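Alpha-galactosidase (Lactobacillus brevis, PDB 3MI6) probably hydrolyses terminal, non-reducing alpha-D-galactose residues from alpha-D-galactosides such as galactose oligosaccharides and galactomannans, as a family 36 glycoside hydrolase. Local coordinates at residues L235-T240 with Q244-G249; A347-I352 with E362-D367; F166-P169 with K173-L176; W478-Y483 with G531-L536. All coordinates share one frame; numbering follows the deposited sequence.

Contact 1: residues L235-T240 with Q244-G249; sequences LARPQT and QGAVFG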
loop_
_atom_site.group_PDB
_atom_site.type_symbol
_atom_site.label_atom_id
_atom_site.label_comp_id
_atom_site.label_asym_id
_atom_site.label_seq_id
_atom_site.Cartn_x
_atom_site.Cartn_y
_atom_site.Cartn_z
ATOM N N LEU D 235 -12.686 11.313 10.129
ATOM C CA LEU D 235 -11.239 11.200 10.261
ATOM C C LEU D 235 -10.954 9.935 11.043
ATOM O O LEU D 235 -11.202 9.885 12.254
ATOM C CB LEU D 235 -10.644 12.372 11.027
ATOM C CG LEU D 235 -10.342 13.715 10.370
ATOM C CD1 LEU D 235 -9.357 14.454 11.259
ATOM C CD2 LEU D 235 -9.766 13.526 8.987
ATOM N N ALA D 236 -10.450 8.907 10.368
ATOM C CA ALA D 236 -10.138 7.669 11.064
ATOM C C ALA D 236 -8.641 7.547 11.301
ATOM O O ALA D 236 -7.833 8.011 10.491
ATOM C CB ALA D 236 -10.654 6.480 10.286
ATOM N N ARG D 237 -8.267 6.946 12.426
ATOM C CA ARG D 237 -6.898 6.513 12.594
ATOM C C ARG D 237 -6.704 5.440 11.526
ATOM O O ARG D 237 -7.693 4.847 11.066
ATOM C CB ARG D 237 -6.696 5.963 13.995
ATOM C CG ARG D 237 -6.679 7.035 15.074
ATOM C CD ARG D 237 -5.487 7.970 14.903
ATOM N NE ARG D 237 -5.232 8.768 16.098
ATOM C CZ ARG D 237 -4.392 9.798 16.143
ATOM N NH1 ARG D 237 -3.737 10.170 15.051
ATOM N NH2 ARG D 237 -4.221 10.464 17.279
ATOM N N PRO D 238 -5.443 5.199 11.110
ATOM C CA PRO D 238 -5.128 4.342 9.948
ATOM C C PRO D 238 -5.656 2.917 10.049
ATOM O O PRO D 238 -5.924 2.319 9.009
ATOM C CB PRO D 238 -3.601 4.325 9.928
ATOM C CG PRO D 238 -3.218 5.633 10.574
ATOM C CD PRO D 238 -4.234 5.826 11.673
ATOM N N GLN D 239 -5.817 2.393 11.261
ATOM C CA GLN D 239 -6.263 1.017 11.445
ATOM C C GLN D 239 -7.691 0.894 11.922
ATOM O O GLN D 239 -8.181 -0.201 12.157
ATOM C CB GLN D 239 -5.349 0.269 12.409
ATOM C CG GLN D 239 -4.287 -0.526 11.702
ATOM C CD GLN D 239 -3.184 0.353 11.144
ATOM O OE1 GLN D 239 -2.780 0.190 9.984
ATOM N NE2 GLN D 239 -2.683 1.294 11.970
ATOM N N THR D 240 -8.355 2.020 12.093
ATOM C CA THR D 240 -9.766 1.987 12.416
ATOM C C THR D 240 -10.599 1.321 11.313
ATOM O O THR D 240 -10.359 1.516 10.124
ATOM C CB THR D 240 -10.292 3.384 12.668
ATOM O OG1 THR D 240 -9.606 3.924 13.794
ATOM C CG2 THR D 240 -11.786 3.338 12.957
ATOM N N GLN D 244 -13.598 -1.646 15.260
ATOM C CA GLN D 244 -12.671 -1.215 16.322
ATOM C C GLN D 244 -11.950 0.072 15.933
ATOM O O GLN D 244 -11.728 0.311 14.741
ATOM C CB GLN D 244 -11.599 -2.294 16.558
ATOM C CG GLN D 244 -10.304 -2.145 15.708
ATOM C CD GLN D 244 -9.611 -3.514 15.367
ATOM O OE1 GLN D 244 -10.087 -4.606 15.764
ATOM N NE2 GLN D 244 -8.484 -3.447 14.619
ATOM N N GLY D 245 -11.574 0.894 16.916
ATOM C CA GLY D 245 -10.680 2.023 16.660
ATOM C C GLY D 245 -11.239 3.442 16.599
ATOM O O GLY D 245 -12.445 3.669 16.412
ATOM N N ALA D 246 -10.320 4.399 16.738
ATOM C CA ALA D 246 -10.628 5.828 16.887
ATOM C C ALA D 246 -11.028 6.495 15.591
ATOM O O ALA D 246 -10.434 6.248 14.552
ATOM C CB ALA D 246 -9.437 6.553 17.452
ATOM N N VAL D 247 -12.006 7.387 15.675
ATOM C CA VAL D 247 -12.566 8.049 14.501
ATOM C C VAL D 247 -13.455 9.229 14.873
ATOM O O VAL D 247 -14.285 9.137 15.773
ATOM C CB VAL D 247 -13.416 7.097 13.657
ATOM C CG1 VAL D 247 -14.378 6.277 14.537
ATOM C CG2 VAL D 247 -14.185 7.900 12.629
ATOM N N PHE D 248 -13.265 10.341 14.175
ATOM C CA PHE D 248 -14.144 11.494 14.300
ATOM C C PHE D 248 -15.152 11.514 13.172
ATOM O O PHE D 248 -14.872 11.070 12.062
ATOM C CB PHE D 248 -13.322 12.763 14.254
ATOM C CG PHE D 248 -12.430 12.932 15.434
ATOM C CD1 PHE D 248 -11.121 12.489 15.394
ATOM C CD2 PHE D 248 -12.906 13.516 16.596
ATOM C CE1 PHE D 248 -10.292 12.653 16.494
ATOM C CE2 PHE D 248 -12.089 13.665 17.693
ATOM C CZ PHE D 248 -10.777 13.239 17.643
ATOM N N GLY D 249 -16.334 12.028 13.465
ATOM C CA GLY D 249 -17.385 12.146 12.475
ATOM C C GLY D 249 -17.887 13.565 12.444
ATOM O O GLY D 249 -18.089 14.175 13.481
#

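Contact 2: residues A347-I352 with E362-D367; sequences AKLMTI and EMFVLD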
loop_
_atom_site.group_PDB
_atom_site.type_symbol
_atom_site.label_atom_id
_atom_site.label_comp_id
_atom_site.label_asym_id
_atom_site.label_seq_id
_atom_site.Cartn_x
_atom_site.Cartn_y
_atom_site.Cartn_z
ATOM N N ALA D 347 -58.000 5.699 -14.980
ATOM C CA ALA D 347 -58.435 4.320 -15.142
ATOM C C ALA D 347 -57.272 3.331 -15.095
ATOM O O ALA D 347 -57.366 2.287 -14.455
ATOM C CB ALA D 347 -59.195 4.171 -16.443
ATOM N N LYS D 348 -56.184 3.654 -15.785
ATOM C CA LYS D 348 -55.006 2.798 -15.775
ATOM C C LYS D 348 -54.436 2.696 -14.375
ATOM O O LYS D 348 -53.997 1.632 -13.960
ATOM C CB LYS D 348 -53.930 3.321 -16.732
ATOM C CG LYS D 348 -52.570 2.628 -16.603
ATOM C CD LYS D 348 -52.636 1.157 -16.965
ATOM C CE LYS D 348 -51.271 0.497 -16.814
ATOM N NZ LYS D 348 -51.232 -0.921 -17.291
ATOM N N LEU D 349 -54.444 3.807 -13.646
ATOM C CA LEU D 349 -53.854 3.833 -12.308
ATOM C C LEU D 349 -54.715 3.080 -11.295
ATOM O O LEU D 349 -54.216 2.560 -10.289
ATOM C CB LEU D 349 -53.592 5.272 -11.836
ATOM C CG LEU D 349 -52.319 5.964 -12.348
ATOM C CD1 LEU D 349 -52.191 7.316 -11.695
ATOM C CD2 LEU D 349 -51.048 5.133 -12.108
HETATM N N MSE D 350 -56.011 3.016 -11.570
HETATM C CA MSE D 350 -56.920 2.299 -10.699
HETATM C C MSE D 350 -56.626 0.797 -10.724
HETATM O O MSE D 350 -56.675 0.124 -9.694
HETATM C CB MSE D 350 -58.370 2.584 -11.083
HETATM C CG MSE D 350 -59.309 2.440 -9.912
HETATM SE SE MSE D 350 -58.709 3.573 -8.439
HETATM C CE MSE D 350 -59.556 5.244 -9.022
ATOM N N THR D 351 -56.317 0.275 -11.904
ATOM C CA THR D 351 -55.927 -1.119 -12.004
ATOM C C THR D 351 -54.749 -1.376 -11.064
ATOM O O THR D 351 -54.692 -2.411 -10.402
ATOM C CB THR D 351 -55.585 -1.544 -13.462
ATOM O OG1 THR D 351 -54.361 -0.928 -13.885
ATOM C CG2 THR D 351 -56.707 -1.163 -14.419
ATOM N N ILE D 352 -53.823 -0.425 -10.992
ATOM C CA ILE D 352 -52.672 -0.555 -10.109
ATOM C C ILE D 352 -53.133 -0.561 -8.662
ATOM O O ILE D 352 -52.897 -1.518 -7.928
ATOM C CB ILE D 352 -51.624 0.573 -10.338
ATOM C CG1 ILE D 352 -51.029 0.473 -11.745
ATOM C CG2 ILE D 352 -50.497 0.508 -9.298
ATOM C CD1 ILE D 352 -49.788 1.322 -11.957
ATOM N N GLU D 362 -49.638 -0.621 1.255
ATOM C CA GLU D 362 -50.327 0.252 2.199
ATOM C C GLU D 362 -50.580 1.677 1.735
ATOM O O GLU D 362 -51.310 2.420 2.391
ATOM C CB GLU D 362 -49.560 0.295 3.510
ATOM C CG GLU D 362 -49.819 -0.907 4.359
ATOM C CD GLU D 362 -48.799 -1.068 5.457
ATOM O OE1 GLU D 362 -47.717 -0.452 5.335
ATOM O OE2 GLU D 362 -49.081 -1.810 6.431
HETATM N N MSE D 363 -49.982 2.062 0.612
HETATM C CA MSE D 363 -50.052 3.445 0.155
HETATM C C MSE D 363 -49.740 3.541 -1.322
HETATM O O MSE D 363 -48.831 2.876 -1.816
HETATM C CB MSE D 363 -49.083 4.335 0.943
HETATM C CG MSE D 363 -48.917 5.718 0.351
HETATM SE SE MSE D 363 -47.497 6.762 1.190
HETATM C CE MSE D 363 -48.368 7.226 2.869
ATOM N N PHE D 364 -50.501 4.369 -2.033
ATOM C CA PHE D 364 -50.241 4.606 -3.441
ATOM C C PHE D 364 -49.742 6.028 -3.599
ATOM O O PHE D 364 -50.276 6.933 -2.978
ATOM C CB PHE D 364 -51.495 4.375 -4.285
ATOM C CG PHE D 364 -51.274 4.608 -5.741
ATOM C CD1 PHE D 364 -51.192 5.895 -6.243
ATOM C CD2 PHE D 364 -51.121 3.555 -6.601
ATOM C CE1 PHE D 364 -50.966 6.119 -7.577
ATOM C CE2 PHE D 364 -50.898 3.778 -7.935
ATOM C CZ PHE D 364 -50.818 5.062 -8.424
ATOM N N VAL D 365 -48.705 6.206 -4.417
ATOM C CA VAL D 365 -48.103 7.517 -4.672
ATOM C C VAL D 365 -48.108 7.902 -6.152
ATOM O O VAL D 365 -47.285 7.415 -6.925
ATOM C CB VAL D 365 -46.638 7.587 -4.208
ATOM C CG1 VAL D 365 -46.134 8.987 -4.367
ATOM C CG2 VAL D 365 -46.493 7.125 -2.773
ATOM N N LEU D 366 -49.021 8.788 -6.540
ATOM C CA LEU D 366 -49.059 9.289 -7.899
ATOM C C LEU D 366 -47.834 10.182 -8.154
ATOM O O LEU D 366 -47.591 11.137 -7.404
ATOM C CB LEU D 366 -50.347 10.071 -8.091
ATOM C CG LEU D 366 -50.573 10.798 -9.407
ATOM C CD1 LEU D 366 -50.616 9.815 -10.534
ATOM C CD2 LEU D 366 -51.867 11.597 -9.329
ATOM N N ASP D 367 -47.050 9.874 -9.189
ATOM C CA ASP D 367 -45.814 10.622 -9.438
ATOM C C ASP D 367 -46.004 11.679 -10.519
ATOM O O ASP D 367 -47.115 12.161 -10.743
ATOM C CB ASP D 367 -44.641 9.684 -9.792
ATOM C CG ASP D 367 -43.273 10.208 -9.292
ATOM O OD1 ASP D 367 -42.895 9.913 -8.129
ATOM O OD2 ASP D 367 -42.569 10.891 -10.069
#

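Contact 3: residues F166-P169 with K173-L176; sequences FTNP and KLVL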
loop_
_atom_site.group_PDB
_atom_site.type_symbol
_atom_site.label_atom_id
_atom_site.label_comp_id
_atom_site.label_asym_id
_atom_site.label_seq_id
_atom_site.Cartn_x
_atom_site.Cartn_y
_atom_site.Cartn_z
ATOM N N PHE D 166 -23.427 35.691 14.733
ATOM C CA PHE D 166 -22.749 36.983 14.675
ATOM C C PHE D 166 -23.734 38.100 14.994
ATOM O O PHE D 166 -24.860 38.100 14.498
ATOM C CB PHE D 166 -22.181 37.214 13.272
ATOM C CG PHE D 166 -21.019 36.326 12.919
ATOM C CD1 PHE D 166 -21.196 34.979 12.697
ATOM C CD2 PHE D 166 -19.746 36.850 12.775
ATOM C CE1 PHE D 166 -20.116 34.168 12.372
ATOM C CE2 PHE D 166 -18.673 36.037 12.445
ATOM C CZ PHE D 166 -18.862 34.701 12.252
ATOM N N THR D 167 -23.314 39.050 15.827
ATOM C CA THR D 167 -24.139 40.223 16.127
ATOM C C THR D 167 -23.387 41.505 15.782
ATOM O O THR D 167 -22.195 41.628 16.061
ATOM C CB THR D 167 -24.574 40.287 17.617
ATOM O OG1 THR D 167 -24.897 38.972 18.103
ATOM C CG2 THR D 167 -25.786 41.215 17.774
ATOM N N ASN D 168 -24.086 42.446 15.152
ATOM C CA ASN D 168 -23.528 43.768 14.877
ATOM C C ASN D 168 -24.229 44.825 15.719
ATOM O O ASN D 168 -25.342 45.239 15.386
ATOM C CB ASN D 168 -23.648 44.116 13.389
ATOM C CG ASN D 168 -22.881 45.382 13.020
ATOM O OD1 ASN D 168 -22.244 46.001 13.868
ATOM N ND2 ASN D 168 -22.944 45.768 11.749
ATOM N N PRO D 169 -23.592 45.247 16.827
ATOM C CA PRO D 169 -24.099 46.305 17.703
ATOM C C PRO D 169 -23.499 47.671 17.356
ATOM O O PRO D 169 -23.944 48.685 17.895
ATOM C CB PRO D 169 -23.607 45.875 19.095
ATOM C CG PRO D 169 -22.729 44.646 18.876
ATOM C CD PRO D 169 -22.405 44.613 17.416
ATOM N N LYS D 173 -21.687 49.321 8.729
ATOM C CA LYS D 173 -21.970 48.064 8.039
ATOM C C LYS D 173 -20.776 47.122 8.142
ATOM O O LYS D 173 -19.622 47.562 8.041
ATOM C CB LYS D 173 -22.292 48.311 6.565
ATOM C CG LYS D 173 -23.444 49.275 6.318
ATOM C CD LYS D 173 -23.678 49.470 4.826
ATOM C CE LYS D 173 -22.412 49.952 4.120
ATOM N NZ LYS D 173 -22.624 50.184 2.657
ATOM N N LEU D 174 -21.055 45.837 8.365
ATOM C CA LEU D 174 -20.026 44.795 8.350
ATOM C C LEU D 174 -20.397 43.699 7.347
ATOM O O LEU D 174 -21.577 43.377 7.190
ATOM C CB LEU D 174 -19.845 44.186 9.736
ATOM C CG LEU D 174 -19.250 45.034 10.860
ATOM C CD1 LEU D 174 -19.423 44.291 12.159
ATOM C CD2 LEU D 174 -17.778 45.382 10.611
ATOM N N VAL D 175 -19.405 43.138 6.657
ATOM C CA VAL D 175 -19.685 42.054 5.716
ATOM C C VAL D 175 -19.053 40.739 6.169
ATOM O O VAL D 175 -17.882 40.718 6.535
ATOM C CB VAL D 175 -19.215 42.393 4.288
ATOM C CG1 VAL D 175 -19.637 41.296 3.330
ATOM C CG2 VAL D 175 -19.803 43.724 3.851
ATOM N N LEU D 176 -19.834 39.655 6.181
ATOM C CA LEU D 176 -19.280 38.331 6.469
ATOM C C LEU D 176 -18.890 37.650 5.175
ATOM O O LEU D 176 -19.773 37.257 4.398
ATOM C CB LEU D 176 -20.298 37.444 7.162
ATOM C CG LEU D 176 -20.763 37.837 8.546
ATOM C CD1 LEU D 176 -21.699 36.776 9.026
ATOM C CD2 LEU D 176 -19.583 37.955 9.469
#

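Contact 4: residues W478-Y483 with G531-L536; sequences WDMNRY and GGRFDL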
loop_
_atom_site.group_PDB
_atom_site.type_symbol
_atom_site.label_atom_id
_atom_site.label_comp_id
_atom_site.label_asym_id
_atom_site.label_seq_id
_atom_site.Cartn_x
_atom_site.Cartn_y
_atom_site.Cartn_z
ATOM N N TRP D 478 -41.487 15.397 -2.587
ATOM C CA TRP D 478 -41.044 16.734 -2.956
ATOM C C TRP D 478 -39.682 16.643 -3.649
ATOM O O TRP D 478 -38.631 16.527 -3.006
ATOM C CB TRP D 478 -40.986 17.602 -1.697
ATOM C CG TRP D 478 -40.375 18.965 -1.838
ATOM C CD1 TRP D 478 -39.460 19.370 -2.759
ATOM C CD2 TRP D 478 -40.612 20.093 -0.988
ATOM N NE1 TRP D 478 -39.115 20.685 -2.545
ATOM C CE2 TRP D 478 -39.805 21.152 -1.462
ATOM C CE3 TRP D 478 -41.427 20.310 0.130
ATOM C CZ2 TRP D 478 -39.789 22.407 -0.863
ATOM C CZ3 TRP D 478 -41.408 21.561 0.729
ATOM C CH2 TRP D 478 -40.597 22.594 0.231
ATOM N N ASP D 479 -39.721 16.700 -4.973
ATOM C CA ASP D 479 -38.555 16.448 -5.803
ATOM C C ASP D 479 -37.856 17.761 -6.176
ATOM O O ASP D 479 -38.321 18.840 -5.821
ATOM C CB ASP D 479 -39.008 15.696 -7.049
ATOM C CG ASP D 479 -37.899 14.912 -7.693
ATOM O OD1 ASP D 479 -36.716 15.164 -7.365
ATOM O OD2 ASP D 479 -38.219 14.037 -8.534
HETATM N N MSE D 480 -36.739 17.664 -6.892
HETATM C CA MSE D 480 -35.921 18.823 -7.250
HETATM C C MSE D 480 -34.847 18.369 -8.247
HETATM O O MSE D 480 -33.829 17.793 -7.847
HETATM C CB MSE D 480 -35.289 19.431 -5.992
HETATM C CG MSE D 480 -34.820 20.866 -6.152
HETATM SE SE MSE D 480 -33.051 21.059 -6.973
HETATM C CE MSE D 480 -31.887 20.520 -5.487
ATOM N N ASN D 481 -35.074 18.644 -9.534
ATOM C CA ASN D 481 -34.400 17.935 -10.621
ATOM C C ASN D 481 -33.390 18.682 -11.506
ATOM O O ASN D 481 -32.992 18.170 -12.547
ATOM C CB ASN D 481 -35.442 17.276 -11.527
ATOM C CG ASN D 481 -36.077 16.057 -10.894
ATOM O OD1 ASN D 481 -37.309 15.939 -10.823
ATOM N ND2 ASN D 481 -35.240 15.145 -10.416
ATOM N N ARG D 482 -32.972 19.877 -11.123
ATOM C CA ARG D 482 -31.840 20.482 -11.810
ATOM C C ARG D 482 -31.024 21.355 -10.875
ATOM O O ARG D 482 -31.452 21.644 -9.770
ATOM C CB ARG D 482 -32.292 21.303 -13.008
ATOM C CG ARG D 482 -32.991 22.581 -12.640
ATOM C CD ARG D 482 -32.894 23.557 -13.745
ATOM N NE ARG D 482 -31.591 24.206 -13.778
ATOM C CZ ARG D 482 -31.230 25.080 -14.714
ATOM N NH1 ARG D 482 -32.078 25.390 -15.686
ATOM N NH2 ARG D 482 -30.028 25.644 -14.690
ATOM N N TYR D 483 -29.845 21.764 -11.322
ATOM C CA TYR D 483 -29.002 22.666 -10.540
ATOM C C TYR D 483 -29.090 24.104 -11.077
ATOM O O TYR D 483 -29.059 24.318 -12.282
ATOM C CB TYR D 483 -27.548 22.166 -10.490
ATOM C CG TYR D 483 -27.393 20.878 -9.717
ATOM C CD1 TYR D 483 -27.848 20.782 -8.405
ATOM C CD2 TYR D 483 -26.785 19.751 -10.293
ATOM C CE1 TYR D 483 -27.709 19.603 -7.683
ATOM C CE2 TYR D 483 -26.642 18.572 -9.583
ATOM C CZ TYR D 483 -27.109 18.499 -8.270
ATOM O OH TYR D 483 -26.980 17.326 -7.535
ATOM N N GLY D 531 -30.719 11.082 -4.694
ATOM C CA GLY D 531 -30.080 11.575 -3.480
ATOM C C GLY D 531 -29.242 12.842 -3.576
ATOM O O GLY D 531 -28.202 12.947 -2.939
ATOM N N GLY D 532 -29.712 13.812 -4.352
ATOM C CA GLY D 532 -28.969 15.033 -4.586
ATOM C C GLY D 532 -29.085 16.056 -3.466
ATOM O O GLY D 532 -28.454 17.106 -3.514
ATOM N N ARG D 533 -29.909 15.771 -2.464
ATOM C CA ARG D 533 -29.976 16.630 -1.284
ATOM C C ARG D 533 -30.025 15.813 -0.009
ATOM O O ARG D 533 -30.509 16.276 1.005
ATOM C CB ARG D 533 -31.177 17.569 -1.351
ATOM C CG ARG D 533 -30.846 18.930 -1.894
ATOM C CD ARG D 533 -31.589 19.990 -1.140
ATOM N NE ARG D 533 -33.034 19.963 -1.391
ATOM C CZ ARG D 533 -33.690 20.864 -2.118
ATOM N NH1 ARG D 533 -33.034 21.874 -2.693
ATOM N NH2 ARG D 533 -35.002 20.748 -2.273
ATOM N N PHE D 534 -29.497 14.603 -0.068
ATOM C CA PHE D 534 -29.622 13.669 1.028
ATOM C C PHE D 534 -28.845 14.147 2.256
ATOM O O PHE D 534 -27.684 13.747 2.449
ATOM C CB PHE D 534 -29.088 12.310 0.576
ATOM C CG PHE D 534 -29.540 11.172 1.428
ATOM C CD1 PHE D 534 -28.910 10.899 2.612
ATOM C CD2 PHE D 534 -30.609 10.383 1.032
ATOM C CE1 PHE D 534 -29.335 9.862 3.392
ATOM C CE2 PHE D 534 -31.047 9.340 1.800
ATOM C CZ PHE D 534 -30.410 9.071 2.986
ATOM N N ASP D 535 -29.471 14.980 3.089
ATOM C CA ASP D 535 -28.742 15.586 4.196
ATOM C C ASP D 535 -29.565 15.894 5.445
ATOM O O ASP D 535 -30.776 15.916 5.415
ATOM C CB ASP D 535 -28.020 16.835 3.719
ATOM C CG ASP D 535 -28.967 17.900 3.227
ATOM O OD1 ASP D 535 -30.075 18.042 3.800
ATOM O OD2 ASP D 535 -28.590 18.605 2.266
ATOM N N LEU D 536 -28.879 16.137 6.555
ATOM C CA LEU D 536 -29.544 16.333 7.836
ATOM C C LEU D 536 -30.530 17.502 7.763
ATOM O O LEU D 536 -31.541 17.523 8.461
ATOM C CB LEU D 536 -28.522 16.510 8.972
ATOM C CG LEU D 536 -27.515 15.356 9.211
ATOM C CD1 LEU D 536 -26.404 15.785 10.130
ATOM C CD2 LEU D 536 -28.151 14.087 9.741
#

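Contact 1: residues L235-T240 with Q244-G249
Leu235 and Phe248 face each other as an antiparallel hydrogen-bonded pair, Leu235 N giving to Phe248 O and Phe248 N to Leu235 O, each at 2.9 Å. Ala236 and Val247 follow as a non-hydrogen-bonded pair, their CB atoms turned to the other face of the sheet. Together they belong to a beta hairpin of the N-terminal domain, formed by strands 233-236 and 247-252. Beyond the paired residues Arg237 N still reaches Ala246 O, at 3.1 Å and almost straight (172°), before a type I turn from Arg237 to Thr240 leads the chain away.

Thr240 draws the end of the turn back onto the other arm. Thr240 CB lies 3.4 Å from Ala246 O. From there the branches divide: Thr240 OG1 donates to Ala246 O at 2.6 Å, while Thr240 CG2 lies 3.5 Å from both Gln244 O and Gly245 O. With chi1 at -62°, OG1 sits beside its own backbone N and CG2 beside the carbonyl carbon, which lets one branch bond while the other packs. A valine here would probably leave Ala246 O with one donor fewer and the turn less firmly tied to the 244-249 arm.

Arg237 contributes carbon: its CG rests 3.7 Å from Ala246 CB, and its guanidinium goes on to a salt bridge with Asp188. Gln239 and Gln244 pack against their counterparts in a neighbouring subunit.

Ala246 O thus accepts from Arg237 N and Thr240 OG1 on opposite faces of its carbonyl plane, so a buried side-chain hydroxyl extends the hairpin's bonding where strand pairing stops.

Contact 2: residues A347-I352 with E362-D367
In the eight-stranded parallel barrel of the catalytic domain, helix 346-358 lies against strand 363-366 through Leu349, Ile352 and Phe364, all buried. The ring of Phe364 is met at its rim. Ile352 brings CG2 up to Phe364 CE2 in the plane of the ring, at 3.6 Å, and Leu349 sets CD2 against Phe364 CZ, also near that plane, at 3.7 Å. The CG of Phe364 stands anti to the backbone N (chi1 180°), which, with CB pointing to the helix, brings the ring edge to both.

This is the packing of a beta-alpha-beta crossover: the helix links the parallel neighbours 333-335 and 363-366, and the short segments run nearly antiparallel, at 153°, with axes 10.6 Å apart at closest approach. Cutting Phe364 down to an alanine would probably open a gap between helix and strand, leaving Leu349 CD2 and Ile352 CG2 without the ring edge they rest on.

Leu366 also turns its end toward Leu349, although the modelled approach of their CD1 atoms is too close to be trusted. Phe398 and Ile395 of helix 394-404 cover Leu349 and Leu366. The strand then runs into Asp367, predicted to bind substrate and joined to Lys477 by a salt bridge.

Contact 3: residues F166-P169 with K173-L176
Phe166 and Leu176 form the tight part of this contact, where strand 159-167 of one antiparallel sheet looks across at strand 174-186 of another. Leu176 sets both methyls on one side of the Phe166 ring. Leu176 CD1 lies over the face as a CH-pi contact, 4.2 Å from the ring centroid of Phe166 and 18° off the normal, somewhat toward the rim. Leu176 CD2 is on the same side but out over the rim, 3.5 Å from Phe166 CD2. Phe90, Leu147 and Tyr77 also touch the ring, and Val92 touches Leu176, so the pair is set among other aromatic and aliphatic side chains.

Toward the connecting loop the contact is looser and becomes mixed in character. Leu174 CD1 lies over one face of the Asn168 amide, 3.7 Å from OD1 and 3.8 Å from ND2. With its CG anti to the backbone N (chi1 -171°), Asn168 carries that amide inward to meet the leucine. Its polar atoms are engaged elsewhere: ND2 donates to Leu285 O and Glu172 O, and OD1 bonds with Ser170 OG. Farther out, Pro169 and Lys173 are exposed.

No hydrogen bond links the two segments, and the CA atoms of Phe166 and Leu176 stand 9.0 Å apart. The sheets thus meet through side chains, with a buried amide satisfied by the loop and by strand 283-285 while a leucine methyl covers one face of it.

Contact 4: residues W478-Y483 with G531-L536
Two loops beyond the ends of barrel strands 475-478 and 523-526 meet at the predicted substrate site, where Trp478 and Met480, both predicted to bind the sugar, receive the side chain of Arg533. Met480, present as selenomethionine, comes over one face of the guanidinium: its CE is 3.3 Å from Arg533 NH1 and 3.8 Å from CZ, and its CG lies 3.9 Å from Arg533 NH2. Two bends, at chi2 and chi3 (-83° and -75°), fold its chain across the arginine. Trp478 NE1 lies at the edge of the guanidinium, 4.1 Å from Arg533 NH2, with indole and guanidinium planes 77° apart. These two nitrogens share an acceptor, Glu416 OE2, through a hydrogen bond from the indole and a salt bridge from the arginine.

Farther along the loop, Tyr483 OH lies 4.2 Å from Gly532 CA and is hydrogen-bonded to His227 ND1. Next to it Arg482 grips Tyr483 O side-on, through NE and NH2, each at 2.9 Å. Between Trp478 and Met480 lies Asp479, the predicted nucleophile, which bonds to Trp412 NE1 through OD2.

Arg533 therefore meets a carbon-rich surface on one face and a carboxylate at NH2, so its buried charge is probably balanced by Glu416. Through that shared glutamate, Arg533 is likely to help position the indole of Trp478, itself predicted to bind substrate, so that Arg533 would act from a second shell.

Overall arrangement
All four contacts are largely buried, yet their chemistry follows their place in the fold. Contacts 1 and 3 belong to the N-terminal domain and reach the same nine-stranded sheet, with centres about 38 Å apart: the first ties neighbouring strands through backbone bonds and meets another subunit at its turn, whereas the second joins different sheets through side chains and opens to solvent at its connecting loop. Contacts 2 and 4 share the catalytic barrel, their nearest atoms about 6 Å apart. Contact 2 is wholly apolar, on the helix-facing side of the barrel wall; contact 4, loop against loop, brings a charged guanidinium to an indole and a selenomethionine at the predicted active site.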